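Local coordinates for Abbfa_003403 (Acinetobacter baumannii, PDB 4ZXH), which is a four-domain nonribosomal peptide synthetase (condensation, adenylation, carrier, thioesterase) that probably activates an amino acid, condenses it and releases the product, at residues N497-S502 against V507-L512; L538-L543 against L663-T668; E1145-L1150 against Q1155-I1160. All blocks are in the same frame, centred on the assembly; numbering follows the deposited sequence.

Interaction 1 (N497-S502 against V507-L512)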
# COMPACT_ATOMS: atom_id res chain seq x y z
N ASN A 497 46.48 36.43 2.31
CA ASN A 497 45.63 35.49 1.60
C ASN A 497 44.15 35.80 1.79
O ASN A 497 43.77 36.47 2.76
CB ASN A 497 45.90 34.06 2.07
CG ASN A 497 47.13 33.45 1.43
OD1 ASN A 497 48.09 33.11 2.11
ND2 ASN A 497 47.09 33.28 0.11
N HIS A 498 43.34 35.30 0.86
CA HIS A 498 41.89 35.52 0.90
C HIS A 498 41.23 34.84 2.09
O HIS A 498 41.61 33.75 2.49
CB HIS A 498 41.23 35.02 -0.39
CG HIS A 498 41.81 35.60 -1.64
ND1 HIS A 498 42.15 36.93 -1.76
CD2 HIS A 498 42.07 35.04 -2.84
CE1 HIS A 498 42.61 37.16 -2.97
NE2 HIS A 498 42.58 36.03 -3.65
N ALA A 499 40.22 35.51 2.64
CA ALA A 499 39.44 34.98 3.75
C ALA A 499 37.94 35.05 3.44
O ALA A 499 37.21 34.09 3.66
CB ALA A 499 39.75 35.75 5.02
N LEU A 500 37.48 36.19 2.92
CA LEU A 500 36.06 36.39 2.64
C LEU A 500 35.81 36.94 1.22
O LEU A 500 36.46 37.88 0.79
CB LEU A 500 35.46 37.34 3.68
CG LEU A 500 35.58 36.85 5.12
CD1 LEU A 500 35.30 37.97 6.11
CD2 LEU A 500 34.63 35.69 5.38
N THR A 501 34.85 36.33 0.51
CA THR A 501 34.45 36.84 -0.81
C THR A 501 33.03 37.36 -0.79
O THR A 501 32.08 36.59 -0.61
CB THR A 501 34.56 35.77 -1.90
OG1 THR A 501 35.92 35.39 -2.05
CG2 THR A 501 34.05 36.35 -3.22
N SER A 502 32.88 38.66 -1.01
CA SER A 502 31.58 39.30 -0.94
C SER A 502 30.69 38.88 -2.11
O SER A 502 31.08 39.03 -3.26
CB SER A 502 31.75 40.82 -0.90
OG SER A 502 30.64 41.47 -0.30
N VAL A 507 38.13 40.23 0.91
CA VAL A 507 38.77 40.61 2.18
C VAL A 507 39.86 39.64 2.58
O VAL A 507 39.60 38.45 2.72
CB VAL A 507 37.75 40.65 3.34
CG1 VAL A 507 38.45 40.98 4.64
CG2 VAL A 507 36.64 41.64 3.06
N SER A 508 41.08 40.12 2.79
CA SER A 508 42.17 39.25 3.24
C SER A 508 42.05 38.92 4.73
O SER A 508 41.28 39.55 5.46
CB SER A 508 43.52 39.90 2.97
OG SER A 508 43.71 41.01 3.82
N TYR A 509 42.82 37.94 5.19
CA TYR A 509 42.85 37.60 6.61
C TYR A 509 43.34 38.75 7.51
O TYR A 509 42.79 38.99 8.59
CB TYR A 509 43.72 36.37 6.85
CG TYR A 509 42.95 35.07 6.81
CD1 TYR A 509 42.34 34.59 7.96
CD2 TYR A 509 42.85 34.32 5.64
CE1 TYR A 509 41.63 33.41 7.95
CE2 TYR A 509 42.14 33.14 5.61
CZ TYR A 509 41.53 32.68 6.77
OH TYR A 509 40.81 31.50 6.78
N ARG A 510 44.38 39.45 7.07
CA ARG A 510 44.86 40.62 7.79
C ARG A 510 43.72 41.63 7.92
O ARG A 510 43.46 42.18 8.99
CB ARG A 510 46.06 41.24 7.07
CG ARG A 510 46.75 42.36 7.82
CD ARG A 510 47.81 43.03 6.94
NE ARG A 510 48.72 42.08 6.31
CZ ARG A 510 49.77 41.53 6.93
NH1 ARG A 510 50.02 41.82 8.20
NH2 ARG A 510 50.56 40.68 6.29
N GLU A 511 43.02 41.85 6.81
CA GLU A 511 41.93 42.81 6.75
C GLU A 511 40.78 42.39 7.66
O GLU A 511 40.11 43.22 8.25
CB GLU A 511 41.45 42.99 5.31
CG GLU A 511 42.32 43.91 4.48
CD GLU A 511 41.94 43.96 3.01
OE1 GLU A 511 41.28 43.01 2.51
OE2 GLU A 511 42.30 44.96 2.35
N LEU A 512 40.56 41.08 7.74
CA LEU A 512 39.51 40.53 8.59
C LEU A 512 39.80 40.84 10.05
O LEU A 512 38.90 41.25 10.79
CB LEU A 512 39.40 39.02 8.39
CG LEU A 512 38.58 38.22 9.42
CD1 LEU A 512 37.13 38.63 9.41
CD2 LEU A 512 38.72 36.73 9.18

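Interaction 2 (L538-L543 against L663-T668)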
# COMPACT_ATOMS: atom_id res chain seq x y z
N LEU A 538 21.82 42.56 9.36
CA LEU A 538 22.71 42.82 8.22
C LEU A 538 22.27 42.18 6.90
O LEU A 538 21.48 41.24 6.89
CB LEU A 538 24.13 42.31 8.53
CG LEU A 538 24.87 42.96 9.71
CD1 LEU A 538 26.33 42.52 9.72
CD2 LEU A 538 24.74 44.48 9.67
N ASP A 539 22.79 42.71 5.79
CA ASP A 539 22.70 42.05 4.48
C ASP A 539 23.88 41.10 4.33
O ASP A 539 24.89 41.24 5.02
CB ASP A 539 22.71 43.06 3.33
CG ASP A 539 21.33 43.58 3.00
OD1 ASP A 539 20.35 42.84 3.21
OD2 ASP A 539 21.22 44.74 2.53
N ARG A 540 23.77 40.14 3.42
CA ARG A 540 24.82 39.14 3.29
C ARG A 540 26.05 39.70 2.59
O ARG A 540 26.23 39.54 1.39
CB ARG A 540 24.29 37.91 2.55
CG ARG A 540 23.15 37.25 3.29
CD ARG A 540 22.75 35.95 2.67
NE ARG A 540 23.81 34.95 2.74
CZ ARG A 540 24.16 34.29 3.84
NH1 ARG A 540 23.55 34.50 4.99
NH2 ARG A 540 25.15 33.40 3.77
N THR A 541 26.89 40.37 3.36
CA THR A 541 28.13 40.92 2.83
C THR A 541 29.29 40.21 3.47
O THR A 541 29.08 39.25 4.21
CB THR A 541 28.27 42.42 3.12
OG1 THR A 541 28.23 42.63 4.54
CG2 THR A 541 27.15 43.18 2.46
N ALA A 542 30.50 40.69 3.21
CA ALA A 542 31.69 40.15 3.85
C ALA A 542 31.81 40.68 5.28
O ALA A 542 32.55 40.13 6.09
CB ALA A 542 32.93 40.50 3.05
N LEU A 543 31.07 41.73 5.60
CA LEU A 543 31.03 42.23 6.96
C LEU A 543 30.37 41.24 7.93
O LEU A 543 30.60 41.32 9.13
CB LEU A 543 30.29 43.58 7.02
CG LEU A 543 31.01 44.82 6.49
CD1 LEU A 543 30.05 46.00 6.29
CD2 LEU A 543 32.15 45.21 7.42
N LEU A 663 34.25 27.32 0.84
CA LEU A 663 32.89 27.00 1.26
C LEU A 663 31.91 28.06 0.82
O LEU A 663 32.14 29.26 1.05
CB LEU A 663 32.84 26.83 2.78
CG LEU A 663 31.61 26.15 3.40
CD1 LEU A 663 32.05 25.49 4.66
CD2 LEU A 663 30.48 27.14 3.69
N LEU A 664 30.80 27.64 0.21
CA LEU A 664 29.76 28.58 -0.18
C LEU A 664 28.69 28.68 0.89
O LEU A 664 27.85 27.79 1.03
CB LEU A 664 29.13 28.19 -1.50
CG LEU A 664 28.15 29.23 -2.04
CD1 LEU A 664 28.87 30.53 -2.35
CD2 LEU A 664 27.40 28.71 -3.26
N ALA A 665 28.73 29.77 1.66
CA ALA A 665 27.76 30.03 2.70
C ALA A 665 26.46 30.66 2.16
O ALA A 665 26.45 31.79 1.67
CB ALA A 665 28.37 30.91 3.75
N ILE A 666 25.36 29.91 2.25
CA ILE A 666 24.08 30.35 1.67
C ILE A 666 22.98 30.50 2.70
O ILE A 666 21.94 31.06 2.41
CB ILE A 666 23.58 29.36 0.62
CG1 ILE A 666 23.21 28.05 1.28
CG2 ILE A 666 24.64 29.09 -0.42
CD1 ILE A 666 22.89 26.99 0.28
N THR A 667 23.20 29.97 3.90
CA THR A 667 22.16 29.91 4.90
C THR A 667 22.09 31.20 5.70
O THR A 667 23.12 31.70 6.18
CB THR A 667 22.40 28.74 5.85
OG1 THR A 667 22.61 27.55 5.09
CG2 THR A 667 21.22 28.53 6.79
N THR A 668 20.87 31.73 5.86
CA THR A 668 20.63 32.85 6.76
C THR A 668 21.30 32.67 8.13
O THR A 668 21.31 31.57 8.69
CB THR A 668 19.13 33.10 6.99
OG1 THR A 668 18.98 34.05 8.05
CG2 THR A 668 18.42 31.84 7.37

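Interaction 3 (E1145-L1150 against Q1155-I1160)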
# COMPACT_ATOMS: atom_id res chain seq x y z
N GLU A 1145 -39.33 -6.75 -38.75
CA GLU A 1145 -38.79 -7.54 -39.86
C GLU A 1145 -38.38 -8.95 -39.40
O GLU A 1145 -38.51 -9.92 -40.15
CB GLU A 1145 -37.60 -6.83 -40.52
CG GLU A 1145 -36.86 -7.67 -41.57
CD GLU A 1145 -37.74 -8.05 -42.77
OE1 GLU A 1145 -38.77 -7.37 -43.02
OE2 GLU A 1145 -37.39 -9.03 -43.47
N ILE A 1146 -37.90 -9.07 -38.17
CA ILE A 1146 -37.59 -10.38 -37.63
C ILE A 1146 -38.87 -11.20 -37.50
O ILE A 1146 -38.88 -12.38 -37.84
CB ILE A 1146 -36.87 -10.29 -36.29
CG1 ILE A 1146 -35.42 -9.90 -36.54
CG2 ILE A 1146 -36.90 -11.61 -35.59
CD1 ILE A 1146 -34.61 -9.82 -35.29
N SER A 1147 -39.95 -10.56 -37.04
CA SER A 1147 -41.25 -11.24 -37.00
C SER A 1147 -41.68 -11.71 -38.37
O SER A 1147 -42.12 -12.84 -38.52
CB SER A 1147 -42.33 -10.34 -36.43
OG SER A 1147 -41.94 -9.81 -35.18
N ARG A 1148 -41.54 -10.83 -39.36
CA ARG A 1148 -41.96 -11.12 -40.73
C ARG A 1148 -41.26 -12.36 -41.26
O ARG A 1148 -41.87 -13.15 -42.00
CB ARG A 1148 -41.67 -9.92 -41.66
CG ARG A 1148 -42.45 -9.96 -42.98
CD ARG A 1148 -41.99 -8.93 -44.02
NE ARG A 1148 -40.63 -9.20 -44.49
CZ ARG A 1148 -40.30 -10.15 -45.36
NH1 ARG A 1148 -41.24 -10.95 -45.86
NH2 ARG A 1148 -39.03 -10.32 -45.72
N GLN A 1149 -40.01 -12.55 -40.86
CA GLN A 1149 -39.23 -13.71 -41.33
C GLN A 1149 -39.55 -14.98 -40.54
O GLN A 1149 -39.60 -16.06 -41.13
CB GLN A 1149 -37.73 -13.41 -41.25
CG GLN A 1149 -37.26 -12.31 -42.17
CD GLN A 1149 -35.75 -12.31 -42.37
OE1 GLN A 1149 -35.07 -13.29 -42.05
NE2 GLN A 1149 -35.21 -11.22 -42.90
N LEU A 1150 -39.76 -14.86 -39.23
CA LEU A 1150 -40.08 -16.02 -38.39
C LEU A 1150 -41.39 -16.69 -38.85
O LEU A 1150 -41.49 -17.92 -38.83
CB LEU A 1150 -40.17 -15.62 -36.91
CG LEU A 1150 -38.87 -15.18 -36.20
CD1 LEU A 1150 -39.14 -14.67 -34.78
CD2 LEU A 1150 -37.81 -16.27 -36.18
N GLN A 1155 -42.31 -20.23 -37.53
CA GLN A 1155 -42.29 -19.87 -36.11
C GLN A 1155 -43.41 -18.90 -35.76
O GLN A 1155 -43.76 -18.04 -36.57
CB GLN A 1155 -40.94 -19.27 -35.74
CG GLN A 1155 -39.78 -20.24 -35.91
CD GLN A 1155 -39.94 -21.49 -35.07
OE1 GLN A 1155 -40.67 -21.49 -34.07
NE2 GLN A 1155 -39.26 -22.56 -35.47
N GLN A 1156 -43.97 -19.01 -34.56
CA GLN A 1156 -44.99 -18.05 -34.17
C GLN A 1156 -44.40 -16.94 -33.30
O GLN A 1156 -43.36 -17.10 -32.65
CB GLN A 1156 -46.17 -18.73 -33.46
CG GLN A 1156 -47.48 -18.78 -34.31
CD GLN A 1156 -47.90 -17.41 -34.92
OE1 GLN A 1156 -47.48 -16.33 -34.47
NE2 GLN A 1156 -48.73 -17.47 -35.96
N VAL A 1157 -45.07 -15.79 -33.32
CA VAL A 1157 -44.64 -14.62 -32.60
C VAL A 1157 -45.67 -14.29 -31.52
O VAL A 1157 -46.84 -14.05 -31.83
CB VAL A 1157 -44.47 -13.42 -33.54
CG1 VAL A 1157 -44.01 -12.22 -32.77
CG2 VAL A 1157 -43.48 -13.75 -34.64
N THR A 1158 -45.26 -14.30 -30.26
CA THR A 1158 -46.19 -14.04 -29.17
C THR A 1158 -46.65 -12.59 -29.19
O THR A 1158 -47.84 -12.30 -29.02
CB THR A 1158 -45.57 -14.36 -27.80
OG1 THR A 1158 -45.31 -15.76 -27.71
CG2 THR A 1158 -46.52 -13.96 -26.67
N GLY A 1159 -45.70 -11.69 -29.42
CA GLY A 1159 -46.00 -10.28 -29.48
C GLY A 1159 -44.76 -9.44 -29.73
O GLY A 1159 -43.64 -9.91 -29.58
N ILE A 1160 -44.98 -8.19 -30.11
CA ILE A 1160 -43.90 -7.24 -30.34
C ILE A 1160 -44.04 -6.03 -29.42
O ILE A 1160 -45.10 -5.41 -29.37
CB ILE A 1160 -43.87 -6.75 -31.77
CG1 ILE A 1160 -43.76 -7.92 -32.74
CG2 ILE A 1160 -42.68 -5.84 -31.98
CD1 ILE A 1160 -43.76 -7.48 -34.18

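Interaction 1 (N497-S502 against V507-L512)
Ala499 and Leu500 both donate their backbone N-H to one acceptor, which marks a classic beta bulge in the hairpin of strands 498-501 and 507-508. Val507 O lies 3.0 Å from Ala499 N and 3.1 Å from Leu500 N, with both donors in the carbonyl plane. Ala499 has a psi of -46°, the helix-like value that fits the first bulge residue. Val507 N returns a bond to Leu500 O at 2.9 Å, which completes the hydrogen-bonded pair. Here Leu500 and Val507 put their side chains on the same face, with CB atoms meeting. The Leu500 side chain also crosses that of Leu512 at about a right angle, CD1 to CD1 3.8 Å.

Strand 507-508 passes straight into helix 509-525. Ser508 occupies the N-cap, and a capping box forms as Glu511 N donates to Ser508 OG while Ser508 N donates to Glu511 OE1 (2.9 Å). The first helical residue stays tied to the strand, because Tyr509 N meets Asn497 O nearly head-on. Tyr509 OH is held by Gly686 O, just ahead of strand 687-690. Over one face of the Tyr509 ring, Ala499 CB makes a CH-pi contact, 3.6 Å from the centroid and 17° off the normal.

Interaction 2 (L538-L543 against L663-T668)
The backbones of Arg540 and Thr668 stay well apart, at 8.3 Å between their CA atoms even where the two chains come nearest, so one long side chain has to bridge the distance. Arg540 sits at the centre of an inverse gamma turn, in which Thr541 N reaches Asp539 O through a weak bond, and its CB is directed toward 663-668. The arginine chain bends at chi3 (65°), which turns the guanidinium against the main chain of the other segment.

There its two terminal nitrogens serve different carbonyls. Arg540 NH2 approaches Ala665 O at 2.9 Å, with the oxygen at the edge of the guanidinium, near its plane. Arg540 NH1 lies 3.1 Å from Thr667 O, which is met obliquely. Both bonds are weak, with N-H...O angles of 145° and 121°. Between these two carbonyls the peptide carbon of Ile666 lies over one guanidinium face, 3.8 Å above the plane. Arg540 NE donates to Cys691 O, so three carbonyls probably restrain the group's rotation, two through weak bonds.

Within the adenylation domain, Arg540 thus links the loop between strand 533-537 and helix 543-553 to the last residue of strand 662-665, among the parallel strands of a mixed sheet, and to the loop that follows. In that loop Thr667 OG1 bonds Glu677 of helix 674-679 and Thr668 OG1 bonds Asp562.

Interaction 3 (E1145-L1150 against Q1155-I1160)
Side-chain packing joins Leu1150 to Gln1155 and Val1157, and Ser1147 to Val1157 and Ile1160, in a beta-alpha-beta unit of the thioesterase domain, a member of the alpha/beta-hydrolase clan. Helix segment and strand segment run nearly antiparallel, at 165° with axes 10.0 Å apart. Leu1150 CB touches Gln1155 CB at 3.9 Å and approaches Val1157 CG2 at 4.4 Å. One turn earlier, Ser1147 CB fits against Val1157 CG2 at 4.0 Å and is met by Ile1160 CD1 at 3.9 Å, the tip of an extended side chain (chi2 179°).

Across the contact, polar bonding is slight: Gln1155 N donates weakly to Leu1150 O (2.8 Å, 129° at hydrogen). Ser1147 OG bonds Ala1143 O in its own helix while lying against methyls of Ile1160 and Val1157; the amide of Gln1155 reaches Gly1129 and Gln1128.

Charged groups lie on the helix away from this contact. Arg1148 grips Glu1145 side-on, NE to OE1 at 3.0 Å and NH2 to OE2 at 3.1 Å. Gln1149 NE2 is a second donor to Glu1145 OE2, which receives it on its anti lone pair.

This division of chemistry means that the strand-facing surface pairs methyls with a serine hydroxyl satisfied locally, and that this ionic pairing is kept within the helix.

Along the chain the three contacts follow in series. Interactions 1 and 2 fall within the adenylation part, their centres 14 Å apart, and they touch: Leu500 CD1 lies 3.5 Å from Ala542 O, and Val507 CG2 packs on Ala542 CB. They also reach one mixed sheet, in which strand 687-690 separates strand 498-501 from strand 662-665, so the hairpin at the sheet's end and the arginine-bridged loop belong to the same sheet-bearing part of the adenylation domain. Interaction 3 lies across the chain's centre, its centre 104 Å from that of interaction 1 and 93 Å from that of interaction 2. The separation places it in a different domain, the thioesterase, so the chain's modular layout, not direct contact, relates them.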